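Local coordinates for nicotinate phosphoribosyltransferase (PDB 1VLP), which catalyses the first step of NAD biosynthesis from nicotinic acid, the ATP-dependent synthesis of nicotinate ribonucleotide from nicotinate and a phosphoribosyl diphosphate, at residues D25-T30 with G190-R195; L142-L147 with I388-L393; F36-D41 with I269-A274; M248-I253 with K262-C267. One frame throughout, in Å; residues are numbered along the deposited sequence. Where two conformers were deposited one is given.

Contact 1. Residues D25-T30 with G190-R195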
loop_
_atom_site.group_PDB
_atom_site.type_symbol
_atom_site.label_atom_id
_atom_site.label_comp_id
_atom_site.label_asym_id
_atom_site.label_seq_id
_atom_site.Cartn_x
_atom_site.Cartn_y
_atom_site.Cartn_z
ATOM N N ASP A 25 1.461 -5.937 3.088
ATOM C CA ASP A 25 2.217 -4.704 3.320
ATOM C C ASP A 25 2.213 -4.326 4.819
ATOM O O ASP A 25 1.148 -4.416 5.455
ATOM C CB ASP A 25 1.641 -3.544 2.494
ATOM C CG ASP A 25 1.745 -3.778 0.953
ATOM O OD1 ASP A 25 2.855 -3.974 0.445
ATOM O OD2 ASP A 25 0.707 -3.804 0.283
HETATM N N MSE A 26 3.359 -3.909 5.371
HETATM C CA MSE A 26 3.425 -3.544 6.794
HETATM C C MSE A 26 2.384 -2.542 7.194
HETATM O O MSE A 26 1.849 -2.648 8.319
HETATM C CB MSE A 26 4.782 -3.000 7.194
HETATM C CG MSE A 26 4.798 -2.390 8.615
HETATM SE SE MSE A 26 6.657 -2.118 9.066
HETATM C CE MSE A 26 6.343 -0.688 10.542
ATOM N N TYR A 27 2.037 -1.604 6.297
ATOM C CA TYR A 27 1.013 -0.604 6.659
ATOM C C TYR A 27 -0.319 -1.249 7.017
ATOM O O TYR A 27 -1.066 -0.694 7.835
ATOM C CB TYR A 27 0.834 0.497 5.611
ATOM C CG TYR A 27 -0.059 0.133 4.433
ATOM C CD1 TYR A 27 -1.446 0.280 4.510
ATOM C CD2 TYR A 27 0.472 -0.368 3.274
ATOM C CE1 TYR A 27 -2.271 -0.052 3.426
ATOM C CE2 TYR A 27 -0.357 -0.710 2.173
ATOM C CZ TYR A 27 -1.709 -0.551 2.263
ATOM O OH TYR A 27 -2.474 -0.890 1.170
ATOM N N LYS A 28 -0.599 -2.449 6.491
ATOM C CA LYS A 28 -1.850 -3.115 6.887
ATOM C C LYS A 28 -1.889 -3.529 8.351
ATOM O O LYS A 28 -2.907 -3.385 9.019
ATOM C CB LYS A 28 -2.199 -4.281 5.935
ATOM C CG LYS A 28 -2.474 -3.837 4.507
ATOM C CD LYS A 28 -3.964 -3.596 4.136
ATOM C CE LYS A 28 -4.690 -2.429 4.770
ATOM N NZ LYS A 28 -6.043 -2.299 4.105
ATOM N N ILE A 29 -0.768 -4.008 8.882
ATOM C CA ILE A 29 -0.665 -4.362 10.268
ATOM C C ILE A 29 -0.683 -3.172 11.192
ATOM O O ILE A 29 -1.313 -3.208 12.235
ATOM C CB ILE A 29 0.584 -5.291 10.476
ATOM C CG1 ILE A 29 0.391 -6.607 9.691
ATOM C CG2 ILE A 29 0.877 -5.598 11.953
ATOM C CD1 ILE A 29 -0.838 -7.446 10.105
ATOM N N THR A 30 0.013 -2.104 10.839
ATOM C CA THR A 30 -0.040 -0.888 11.691
ATOM C C THR A 30 -1.455 -0.279 11.667
ATOM O O THR A 30 -1.974 0.068 12.742
ATOM C CB THR A 30 1.044 0.131 11.337
ATOM O OG1 THR A 30 0.993 0.447 9.946
ATOM C CG2 THR A 30 2.414 -0.433 11.682
ATOM N N GLY A 190 5.866 -3.640 -4.023
ATOM C CA GLY A 190 5.031 -4.183 -5.089
ATOM C C GLY A 190 4.107 -5.355 -4.748
ATOM O O GLY A 190 3.603 -6.009 -5.647
ATOM N N THR A 191 3.824 -5.599 -3.459
ATOM C CA THR A 191 2.996 -6.760 -3.107
ATOM C C THR A 191 1.631 -6.773 -3.845
ATOM O O THR A 191 1.260 -7.764 -4.499
ATOM C CB THR A 191 2.773 -6.874 -1.590
ATOM O OG1 THR A 191 4.029 -6.991 -0.949
ATOM C CG2 THR A 191 1.857 -8.060 -1.250
ATOM N N ARG A 192 0.920 -5.651 -3.768
ATOM C CA ARG A 192 -0.475 -5.627 -4.186
ATOM C C ARG A 192 -0.637 -5.902 -5.677
ATOM O O ARG A 192 -1.581 -6.581 -6.078
ATOM C CB ARG A 192 -1.091 -4.293 -3.865
ATOM C CG ARG A 192 -1.400 -4.159 -2.428
ATOM C CD ARG A 192 -1.912 -2.757 -2.152
ATOM N NE ARG A 192 -0.812 -1.805 -2.210
ATOM C CZ ARG A 192 -0.981 -0.507 -2.091
ATOM N NH1 ARG A 192 -2.214 -0.031 -1.904
ATOM N NH2 ARG A 192 0.070 0.306 -2.183
ATOM N N ARG A 193 0.319 -5.472 -6.485
ATOM C CA ARG A 193 0.160 -5.744 -7.906
ATOM C C ARG A 193 1.166 -6.710 -8.497
ATOM O O ARG A 193 1.418 -6.690 -9.698
ATOM C CB ARG A 193 0.041 -4.475 -8.701
ATOM C CG ARG A 193 -1.413 -4.002 -8.765
ATOM C CD ARG A 193 -1.540 -2.791 -9.670
ATOM N NE ARG A 193 -2.667 -1.968 -9.277
ATOM C CZ ARG A 193 -2.966 -0.803 -9.834
ATOM N NH1 ARG A 193 -2.208 -0.315 -10.809
ATOM N NH2 ARG A 193 -4.021 -0.128 -9.404
ATOM N N ARG A 194 1.735 -7.577 -7.656
ATOM C CA ARG A 194 2.640 -8.552 -8.150
ATOM C C ARG A 194 1.935 -9.473 -9.166
ATOM O O ARG A 194 0.738 -9.826 -9.022
ATOM C CB ARG A 194 3.234 -9.382 -7.020
ATOM C CG ARG A 194 2.254 -10.268 -6.335
ATOM C CD ARG A 194 2.830 -10.713 -4.965
ATOM N NE ARG A 194 1.997 -11.713 -4.333
ATOM C CZ ARG A 194 2.094 -12.089 -3.056
ATOM N NH1 ARG A 194 2.979 -11.514 -2.233
ATOM N NH2 ARG A 194 1.248 -13.005 -2.584
ATOM N N ARG A 195 2.703 -9.894 -10.157
ATOM C CA ARG A 195 2.189 -10.847 -11.140
ATOM C C ARG A 195 1.901 -12.221 -10.497
ATOM O O ARG A 195 0.911 -12.935 -10.868
ATOM C CB ARG A 195 3.139 -10.961 -12.319
ATOM C CG ARG A 195 2.560 -11.908 -13.345
ATOM C CD ARG A 195 3.111 -11.642 -14.744
ATOM N NE ARG A 195 2.722 -10.316 -15.193
ATOM C CZ ARG A 195 2.572 -9.940 -16.458
ATOM N NH1 ARG A 195 2.659 -10.795 -17.452
ATOM N NH2 ARG A 195 2.276 -8.681 -16.724
HETATM O O HOH W 1 1.907 -3.210 -2.314
#

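Contact 2. Residues L142-L147 with I388-L393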
loop_
_atom_site.group_PDB
_atom_site.type_symbol
_atom_site.label_atom_id
_atom_site.label_comp_id
_atom_site.label_asym_id
_atom_site.label_seq_id
_atom_site.Cartn_x
_atom_site.Cartn_y
_atom_site.Cartn_z
ATOM N N LEU A 142 -7.372 -6.212 6.902
ATOM C CA LEU A 142 -6.278 -6.965 6.315
ATOM C C LEU A 142 -6.567 -7.450 4.899
ATOM O O LEU A 142 -5.652 -7.872 4.205
ATOM C CB LEU A 142 -5.908 -8.149 7.218
ATOM C CG LEU A 142 -5.345 -7.781 8.598
ATOM C CD1 LEU A 142 -4.794 -9.058 9.295
ATOM C CD2 LEU A 142 -4.276 -6.706 8.531
ATOM N N TYR A 143 -7.827 -7.504 4.466
ATOM C CA TYR A 143 -8.108 -8.173 3.150
ATOM C C TYR A 143 -7.524 -7.523 1.922
ATOM O O TYR A 143 -7.188 -8.241 0.976
ATOM C CB TYR A 143 -9.602 -8.299 2.937
ATOM C CG TYR A 143 -10.251 -9.349 3.775
ATOM C CD1 TYR A 143 -10.127 -10.695 3.452
ATOM C CD2 TYR A 143 -11.027 -9.008 4.901
ATOM C CE1 TYR A 143 -10.776 -11.663 4.185
ATOM C CE2 TYR A 143 -11.656 -9.972 5.647
ATOM C CZ TYR A 143 -11.527 -11.300 5.291
ATOM O OH TYR A 143 -12.161 -12.274 6.033
ATOM N N GLU A 144 -7.429 -6.186 1.913
ATOM C CA GLU A 144 -7.030 -5.452 0.691
ATOM C C GLU A 144 -5.843 -6.130 -0.055
ATOM O O GLU A 144 -5.957 -6.525 -1.238
ATOM C CB GLU A 144 -6.681 -4.003 1.031
ATOM C CG GLU A 144 -6.303 -3.155 -0.176
ATOM C CD GLU A 144 -5.472 -1.903 0.157
ATOM O OE1 GLU A 144 -5.138 -1.614 1.347
ATOM O OE2 GLU A 144 -5.175 -1.168 -0.803
ATOM N N ILE A 145 -4.719 -6.293 0.618
ATOM C CA ILE A 145 -3.496 -6.729 -0.059
ATOM C C ILE A 145 -3.571 -8.145 -0.559
ATOM O O ILE A 145 -3.354 -8.359 -1.757
ATOM C CB ILE A 145 -2.267 -6.577 0.849
ATOM C CG1 ILE A 145 -2.280 -5.171 1.400
ATOM C CG2 ILE A 145 -0.938 -6.872 0.110
ATOM C CD1 ILE A 145 -2.132 -4.197 0.551
ATOM N N PRO A 146 -3.850 -9.122 0.327
ATOM C CA PRO A 146 -3.921 -10.499 -0.188
ATOM C C PRO A 146 -4.977 -10.660 -1.275
ATOM O O PRO A 146 -4.775 -11.408 -2.214
ATOM C CB PRO A 146 -4.187 -11.358 1.058
ATOM C CG PRO A 146 -4.645 -10.384 2.119
ATOM C CD PRO A 146 -4.059 -9.063 1.791
ATOM N N LEU A 147 -6.125 -9.988 -1.180
ATOM C CA LEU A 147 -7.120 -10.143 -2.248
ATOM C C LEU A 147 -6.573 -9.633 -3.579
ATOM O O LEU A 147 -6.728 -10.276 -4.608
ATOM C CB LEU A 147 -8.407 -9.412 -1.900
ATOM C CG LEU A 147 -9.200 -10.031 -0.767
ATOM C CD1 LEU A 147 -10.517 -9.306 -0.611
ATOM C CD2 LEU A 147 -9.439 -11.532 -0.929
ATOM N N ILE A 388 -6.066 -2.915 -10.767
ATOM C CA ILE A 388 -7.150 -3.142 -9.799
ATOM C C ILE A 388 -6.831 -2.494 -8.447
ATOM O O ILE A 388 -5.670 -2.377 -8.016
ATOM C CB ILE A 388 -7.447 -4.640 -9.599
ATOM C CG1 ILE A 388 -6.129 -5.416 -9.329
ATOM C CG2 ILE A 388 -8.179 -5.172 -10.859
ATOM C CD1 ILE A 388 -6.264 -6.849 -8.913
ATOM N N VAL A 389 -7.908 -2.115 -7.766
ATOM C CA VAL A 389 -7.826 -1.550 -6.412
ATOM C C VAL A 389 -8.946 -2.088 -5.554
ATOM O O VAL A 389 -9.916 -2.597 -6.093
ATOM C CB VAL A 389 -7.909 -0.033 -6.418
ATOM C CG1 VAL A 389 -6.762 0.548 -7.236
ATOM C CG2 VAL A 389 -9.228 0.458 -6.913
ATOM N N ILE A 390 -8.747 -2.053 -4.245
ATOM C CA ILE A 390 -9.799 -2.376 -3.268
ATOM C C ILE A 390 -9.739 -1.195 -2.305
ATOM O O ILE A 390 -8.762 -0.999 -1.611
ATOM C CB ILE A 390 -9.600 -3.746 -2.573
ATOM C CG1 ILE A 390 -9.905 -4.857 -3.534
ATOM C CG2 ILE A 390 -10.491 -3.873 -1.333
ATOM C CD1 ILE A 390 -9.543 -6.233 -3.018
ATOM N N LYS A 391 -10.755 -0.341 -2.395
ATOM C CA LYS A 391 -10.793 0.982 -1.778
ATOM C C LYS A 391 -11.852 1.079 -0.673
ATOM O O LYS A 391 -12.905 0.481 -0.802
ATOM C CB LYS A 391 -11.191 2.004 -2.842
ATOM C CG LYS A 391 -12.622 1.806 -3.449
ATOM C CD LYS A 391 -12.838 2.532 -4.807
ATOM C CE LYS A 391 -14.304 2.472 -5.264
ATOM N NZ LYS A 391 -14.562 3.622 -6.199
ATOM N N LEU A 392 -11.568 1.843 0.362
ATOM C CA LEU A 392 -12.544 2.118 1.393
ATOM C C LEU A 392 -13.667 2.925 0.728
ATOM O O LEU A 392 -13.387 3.959 0.075
ATOM C CB LEU A 392 -11.897 2.882 2.559
ATOM C CG LEU A 392 -12.819 3.191 3.719
ATOM C CD1 LEU A 392 -13.326 1.942 4.376
ATOM C CD2 LEU A 392 -12.091 4.133 4.712
ATOM N N LEU A 393 -14.908 2.439 0.854
ATOM C CA LEU A 393 -16.087 3.070 0.248
ATOM C C LEU A 393 -17.037 3.747 1.251
ATOM O O LEU A 393 -17.649 4.797 0.958
ATOM C CB LEU A 393 -16.890 1.981 -0.481
ATOM C CG LEU A 393 -18.054 2.273 -1.419
ATOM C CD1 LEU A 393 -17.587 2.439 -2.857
ATOM C CD2 LEU A 393 -18.987 1.114 -1.357
HETATM O O HOH W 2 -6.246 -0.777 -3.475
#

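Contact 3. Residues F36-D41 with I269-A274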
loop_
_atom_site.group_PDB
_atom_site.type_symbol
_atom_site.label_atom_id
_atom_site.label_comp_id
_atom_site.label_asym_id
_atom_site.label_seq_id
_atom_site.Cartn_x
_atom_site.Cartn_y
_atom_site.Cartn_z
ATOM N N PHE A 36 -7.920 -1.358 15.665
ATOM C CA PHE A 36 -8.236 -2.172 16.839
ATOM C C PHE A 36 -8.213 -1.315 18.108
ATOM O O PHE A 36 -9.097 -1.458 18.943
ATOM C CB PHE A 36 -7.248 -3.355 16.979
ATOM C CG PHE A 36 -7.321 -4.041 18.332
ATOM C CD1 PHE A 36 -8.390 -4.842 18.649
ATOM C CD2 PHE A 36 -6.335 -3.801 19.306
ATOM C CE1 PHE A 36 -8.466 -5.474 19.901
ATOM C CE2 PHE A 36 -6.419 -4.426 20.569
ATOM C CZ PHE A 36 -7.480 -5.246 20.843
ATOM N N THR A 37 -7.199 -0.468 18.234
ATOM C CA THR A 37 -6.956 0.334 19.421
ATOM C C THR A 37 -8.052 1.415 19.612
ATOM O O THR A 37 -8.564 1.617 20.724
ATOM C CB THR A 37 -5.506 0.916 19.421
ATOM O OG1 THR A 37 -4.517 -0.168 19.480
ATOM C CG2 THR A 37 -5.260 1.831 20.615
ATOM N N ASN A 38 -8.413 2.099 18.522
ATOM C CA ASN A 38 -9.188 3.319 18.546
ATOM C C ASN A 38 -10.627 3.167 18.090
ATOM O O ASN A 38 -11.532 3.798 18.629
ATOM C CB ASN A 38 -8.480 4.360 17.670
ATOM C CG ASN A 38 -7.145 4.766 18.229
ATOM O OD1 ASN A 38 -7.090 5.500 19.228
ATOM N ND2 ASN A 38 -6.059 4.327 17.608
ATOM N N PHE A 39 -10.850 2.299 17.106
ATOM C CA PHE A 39 -12.159 2.155 16.475
ATOM C C PHE A 39 -12.613 0.686 16.290
ATOM O O PHE A 39 -13.052 0.300 15.225
ATOM C CB PHE A 39 -12.136 2.884 15.123
ATOM C CG PHE A 39 -11.704 4.330 15.225
ATOM C CD1 PHE A 39 -12.489 5.268 15.889
ATOM C CD2 PHE A 39 -10.516 4.768 14.665
ATOM C CE1 PHE A 39 -12.110 6.582 15.980
ATOM C CE2 PHE A 39 -10.138 6.080 14.758
ATOM C CZ PHE A 39 -10.930 6.990 15.413
ATOM N N PRO A 40 -12.567 -0.107 17.361
ATOM C CA PRO A 40 -12.885 -1.558 17.296
ATOM C C PRO A 40 -14.347 -1.913 16.908
ATOM O O PRO A 40 -14.657 -3.086 16.618
ATOM C CB PRO A 40 -12.634 -2.011 18.743
ATOM C CG PRO A 40 -12.849 -0.805 19.561
ATOM C CD PRO A 40 -12.289 0.321 18.745
ATOM N N ASP A 41 -15.211 -0.921 16.946
ATOM C CA ASP A 41 -16.680 -1.029 16.770
ATOM C C ASP A 41 -17.175 -0.549 15.376
ATOM O O ASP A 41 -18.246 -0.923 14.892
ATOM C CB ASP A 41 -17.322 -0.103 17.789
ATOM C CG ASP A 41 -16.709 1.359 17.767
ATOM O OD1 ASP A 41 -15.426 1.477 17.904
ATOM O OD2 ASP A 41 -17.522 2.365 17.632
ATOM N N ILE A 269 -0.516 9.179 16.835
ATOM C CA ILE A 269 0.576 9.455 17.772
ATOM C C ILE A 269 0.273 8.865 19.155
ATOM O O ILE A 269 1.153 8.293 19.799
ATOM C CB ILE A 269 0.842 10.973 17.873
ATOM C CG1 ILE A 269 1.587 11.450 16.640
ATOM C CG2 ILE A 269 1.719 11.321 19.083
ATOM C CD1 ILE A 269 1.556 12.947 16.436
ATOM N N ASN A 270 -0.963 9.035 19.604
ATOM C CA ASN A 270 -1.402 8.493 20.875
ATOM C C ASN A 270 -1.340 6.957 20.867
ATOM O O ASN A 270 -1.055 6.360 21.906
ATOM C CB ASN A 270 -2.778 9.069 21.270
ATOM C CG ASN A 270 -2.740 10.594 21.562
ATOM O OD1 ASN A 270 -1.699 11.181 21.887
ATOM N ND2 ASN A 270 -3.892 11.232 21.431
ATOM N N THR A 271 -1.489 6.319 19.704
ATOM C CA THR A 271 -1.378 4.866 19.593
ATOM C C THR A 271 0.052 4.287 19.589
ATOM O O THR A 271 0.345 3.311 20.279
ATOM C CB THR A 271 -2.116 4.362 18.338
ATOM O OG1 THR A 271 -3.462 4.845 18.404
ATOM C CG2 THR A 271 -2.107 2.823 18.237
ATOM N N PHE A 272 0.940 4.883 18.816
ATOM C CA PHE A 272 2.260 4.312 18.618
ATOM C C PHE A 272 3.387 5.070 19.301
ATOM O O PHE A 272 4.510 4.565 19.376
ATOM C CB PHE A 272 2.541 4.253 17.135
ATOM C CG PHE A 272 1.582 3.346 16.391
ATOM C CD1 PHE A 272 1.391 2.022 16.802
ATOM C CD2 PHE A 272 0.853 3.819 15.295
ATOM C CE1 PHE A 272 0.506 1.177 16.098
ATOM C CE2 PHE A 272 -0.038 2.993 14.608
ATOM C CZ PHE A 272 -0.200 1.661 15.003
ATOM N N GLY A 273 3.110 6.283 19.736
ATOM C CA GLY A 273 4.125 7.135 20.312
ATOM C C GLY A 273 4.633 8.109 19.274
ATOM O O GLY A 273 4.785 7.760 18.088
ATOM N N ALA A 274 4.892 9.341 19.723
ATOM C CA ALA A 274 5.340 10.420 18.830
ATOM C C ALA A 274 6.572 10.014 18.062
ATOM O O ALA A 274 6.670 10.251 16.858
ATOM C CB ALA A 274 5.623 11.674 19.605
#

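Contact 4. Residues M248-I253 with K262-C267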
loop_
_atom_site.group_PDB
_atom_site.type_symbol
_atom_site.label_atom_id
_atom_site.label_comp_id
_atom_site.label_asym_id
_atom_site.label_seq_id
_atom_site.Cartn_x
_atom_site.Cartn_y
_atom_site.Cartn_z
HETATM N N MSE A 248 -9.259 9.009 5.990
HETATM C CA MSE A 248 -10.604 8.814 5.325
HETATM C C MSE A 248 -11.569 8.245 6.330
HETATM O O MSE A 248 -12.668 8.777 6.489
HETATM C CB MSE A 248 -10.480 7.914 4.107
HETATM C CG MSE A 248 -9.666 8.458 2.952
HETATM SE SE MSE A 248 -9.443 7.117 1.571
HETATM C CE MSE A 248 -11.297 6.917 1.003
ATOM N N GLY A 249 -11.176 7.190 7.072
ATOM C CA GLY A 249 -12.062 6.628 8.095
ATOM C C GLY A 249 -12.340 7.574 9.242
ATOM O O GLY A 249 -13.467 7.750 9.671
ATOM N N VAL A 250 -11.292 8.231 9.763
ATOM C CA VAL A 250 -11.447 9.241 10.809
ATOM C C VAL A 250 -12.440 10.335 10.434
ATOM O O VAL A 250 -13.322 10.683 11.222
ATOM C CB VAL A 250 -10.057 9.862 11.268
ATOM C CG1 VAL A 250 -10.244 11.029 12.173
ATOM C CG2 VAL A 250 -9.200 8.768 11.943
ATOM N N ALA A 251 -12.344 10.842 9.224
ATOM C CA ALA A 251 -13.287 11.857 8.734
ATOM C C ALA A 251 -14.714 11.333 8.592
ATOM O O ALA A 251 -15.656 12.010 8.982
ATOM C CB ALA A 251 -12.808 12.425 7.413
ATOM N N SER A 252 -14.860 10.125 8.065
ATOM C CA SER A 252 -16.177 9.565 7.747
ATOM C C SER A 252 -16.989 9.107 8.956
ATOM O O SER A 252 -18.238 8.989 8.867
ATOM C CB SER A 252 -16.018 8.386 6.821
ATOM O OG SER A 252 -15.588 8.834 5.586
ATOM N N ILE A 253 -16.302 8.803 10.055
ATOM C CA ILE A 253 -16.976 8.338 11.248
ATOM C C ILE A 253 -18.032 9.387 11.627
ATOM O O ILE A 253 -19.185 9.058 11.813
ATOM C CB ILE A 253 -15.992 8.013 12.397
ATOM C CG1 ILE A 253 -15.228 6.727 12.089
ATOM C CG2 ILE A 253 -16.745 7.768 13.679
ATOM C CD1 ILE A 253 -14.033 6.483 12.929
ATOM N N LYS A 262 -5.866 16.651 11.735
ATOM C CA LYS A 262 -5.334 16.775 13.098
ATOM C C LYS A 262 -5.803 15.614 13.967
ATOM O O LYS A 262 -5.025 15.027 14.703
ATOM C CB LYS A 262 -5.770 18.111 13.693
ATOM C CG LYS A 262 -5.266 18.323 15.126
ATOM C CD LYS A 262 -5.117 19.783 15.498
ATOM C CE LYS A 262 -4.421 19.928 16.865
ATOM N NZ LYS A 262 -5.050 18.995 17.886
ATOM N N ASN A 263 -7.083 15.244 13.866
ATOM C CA ASN A 263 -7.605 14.146 14.678
ATOM C C ASN A 263 -6.920 12.842 14.341
ATOM O O ASN A 263 -6.589 12.062 15.242
ATOM C CB ASN A 263 -9.104 14.000 14.505
ATOM C CG ASN A 263 -9.873 15.081 15.236
ATOM O OD1 ASN A 263 -9.369 15.672 16.181
ATOM N ND2 ASN A 263 -11.105 15.347 14.795
ATOM N N ALA A 264 -6.670 12.613 13.047
ATOM C CA ALA A 264 -5.986 11.425 12.607
ATOM C C ALA A 264 -4.548 11.393 13.129
ATOM O O ALA A 264 -4.106 10.332 13.532
ATOM C CB ALA A 264 -5.978 11.277 11.076
HETATM N N MSE A 265 -3.814 12.506 13.081
HETATM C CA MSE A 265 -2.440 12.500 13.606
HETATM C C MSE A 265 -2.446 12.239 15.110
HETATM O O MSE A 265 -1.657 11.439 15.627
HETATM C CB MSE A 265 -1.721 13.817 13.354
HETATM C CG MSE A 265 -1.526 14.129 11.913
HETATM SE SE MSE A 265 -0.384 15.746 11.768
HETATM C CE MSE A 265 -1.459 17.088 12.427
ATOM N N ASP A 266 -3.338 12.919 15.823
ATOM C CA ASP A 266 -3.420 12.708 17.251
ATOM C C ASP A 266 -3.615 11.260 17.570
ATOM O O ASP A 266 -2.956 10.710 18.477
ATOM C CB ASP A 266 -4.574 13.493 17.837
ATOM C CG ASP A 266 -4.237 14.932 18.074
ATOM O OD1 ASP A 266 -3.081 15.235 18.365
ATOM O OD2 ASP A 266 -5.159 15.756 18.037
ATOM N N CYS A 267 -4.565 10.633 16.905
ATOM C CA CYS A 267 -4.854 9.290 17.203
ATOM C C CYS A 267 -3.674 8.385 16.890
ATOM O O CYS A 267 -3.364 7.455 17.628
ATOM C CB CYS A 267 -6.039 8.796 16.388
ATOM S SG CYS A 267 -7.613 9.201 17.037
#

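Contact 1. Residues D25-T30 with G190-R195
Asp25, just ahead of helix 26-38, slides its carboxylate past Thr191 and comes crosswise against Arg192. OD1 only passes Thr191 OG1 at 3.5 Å; it bonds to Ser226 OG, and the threonine hydroxyl to Gln200. OD2 lies 3.5 Å from Arg192 NE, an ion pair of charges alone: the oxygen sits well out of the guanidinium plane, and its position is somewhat doubtful. A water does the directional work, accepting from Arg192 N (3.0 Å) and Arg192 NE (3.1 Å) and probably donating to the less surely placed Asp25 OD2 (2.9 Å). It lies at the guanidinium edge, within its plane, where the bend in the arginine chain (chi3 -74°) presents NE.

Further on, Tyr27 brings its OH over a face of the same guanidinium, 3.2 Å from NH1 but badly angled for a hydrogen bond; ring and guanidinium planes stand 66° apart. That hydroxyl bonds instead to Glu144.

Tyr27 is, by similarity, a nicotinate-binding residue, and Phe189, another, lies close to Arg192. The result is an arginine whose NE and backbone N share one water, with Ile145 against its side chain and a tyrosine oxygen over its face, beside what is probably the nicotinate pocket.

Contact 2. Residues L142-L147 with I388-L393
Glu144 and Ile390 bring their backbones to a CA-CA separation of 5.7 Å, where the first turn of helix 144-159 meets strand 388-395. The strand belongs to an antiparallel sheet and pairs through its backbone with strand 43-50, Val389 with Thr49 and Lys391 with Lys47. Its side chains alternate accordingly: Ile388 and Ile390 direct their CB atoms at the helix, whereas Val389 and Lys391 turn theirs to the other side of the sheet.

Ile390 carries the apolar part. Its CD1 methyl butts against Leu147 CB at 3.6 Å and meets Leu147 CD1 at 4.0 Å, the two side chains crossing nearly at right angles. Leu148, one residue further along the helix, and Tyr46 of the adjacent strand also touch Ile390.

Glu144 runs past Ile390 in the opposite direction. With CG trans to the backbone N (chi1 -178°) and an extended chain beyond, its methylene CG lies 3.6 Å from Ile390 O, while the carboxylate is carried on past that carbonyl. There a water gives a proton to Glu144 OE2 (2.9 Å) and accepts one from Ile390 N (2.9 Å).

The other oxygen, OE1, forms a salt bridge with Lys28 NZ, besides the tyrosine bond. Both ends of the carboxylate are thus engaged, which should fix its rotation. The chemistry implies a division of labour: aliphatic packing seats the helix on the sheet, and a water-bridged glutamate joins a strand amide to Tyr27, a nicotinate-binding residue by similarity.

Contact 3. Residues F36-D41 with I269-A274
Thr271, which has the most surface buried here, divides its two branches between Thr37 and Asn38 of the opposing helix. Its hydroxyl accepts a nearly straight hydrogen bond from Asn38 ND2, 2.8 Å from ND2 to OG1 with an N-H...O angle of 172°, and the oxygen lies almost exactly in the amide plane. The same OG1 also bonds to the carbonyl oxygen of Cys267, one turn back. On the other side Asn38 ND2 also serves Ala34 O, so the polar path runs from a carbonyl of one helix, through amide and hydroxyl, to a carbonyl of the other.

The methyl branch, placed trans to the backbone N by a chi1 of -55°, meets Thr37 tip to tip: Thr271 CG2 stands 4.0 Å from Thr37 OG1 and 4.1 Å from Thr37 CG2. Thr37 OG1 is itself bonded to Ala33 O. The Thr271 methyl also rests over the centre of the neighbouring Phe272 ring, 3.7 Å above its plane.

This is a surface contact, away from the annotated sites, between the C-terminal turns of helices 26-38 and 260-272. Pro93, in a loop, touches Thr37, Thr271 and Phe272. Beyond the end of the first helix, Phe39 packs on Val250 and Ile253, and Asn38 touches Trp246, so helix 244-254 borders the join.

Contact 4. Residues M248-I253 with K262-C267
Val250 leans onto Ala264 and Asn263 of the next helix, yet the polar grip lies to one side, at the Lys262 amine and the hydroxyl that it shares with Asp266. Lys262 NZ and Asp266 OD1 both bond to Tyr298 OH, and the lysine and aspartate also form a salt bridge whose hydrogen bond, 3.2 Å from Lys262 NZ to Asp266 OD2, is weak. This pairing spans one helical turn and stays within helix 260-272.

Between the two segments the touching is mostly of aliphatic carbons. Val250 and Ala264 have their CA atoms 6.2 Å apart, and the valine side chain lies between the two backbones. It splits its methyls over the facing turn: CG1, trans to the backbone N (chi1 171°), reaches Asn263 CB at 3.9 Å and Ala264 N at 4.0 Å, while CG2 comes to the methyl CB of Ala264 at 4.2 Å. Asn263 thus takes part through its aliphatic CB, the valine crossing it at a slant. These distances describe a light touch, in keeping with the modest area buried.

A polar bond also ties helix 244-254 to helix 260-272: Ala264 O accepts from the indole NE1 of Trp246, and the indole side chain packs on Cys267.

The two helices follow one another with a short connection between. On its other flank the first bonds through Ser252 to Asn398 and to His399 O, and Ser252 and Ile253 touch Val395. It therefore lies between helix 260-272 and the edge of the antiparallel sheet.

Contacts 1 and 2 lie near the middle of the molecule, touching, with centres 10 Å apart; contacts 3 and 4 sit further out, 11 Å from each other and about 20 Å from the first pair. Helix 26-38 joins contact 1 at its start to contact 3 at its end, and helix 260-272 is common to contacts 3 and 4, which also meet through Phe39. Contacts 2 and 4 touch where Leu392 packs on Met248 and Gly249. Along the chain, contacts 1, 2 and 3 interlock, each pairing the N-terminal family region with the later barrel-related one, whereas contact 4 is local, nested inside the loops of contacts 2 and 3. The probable nicotinate site thus lies where distant chain regions converge.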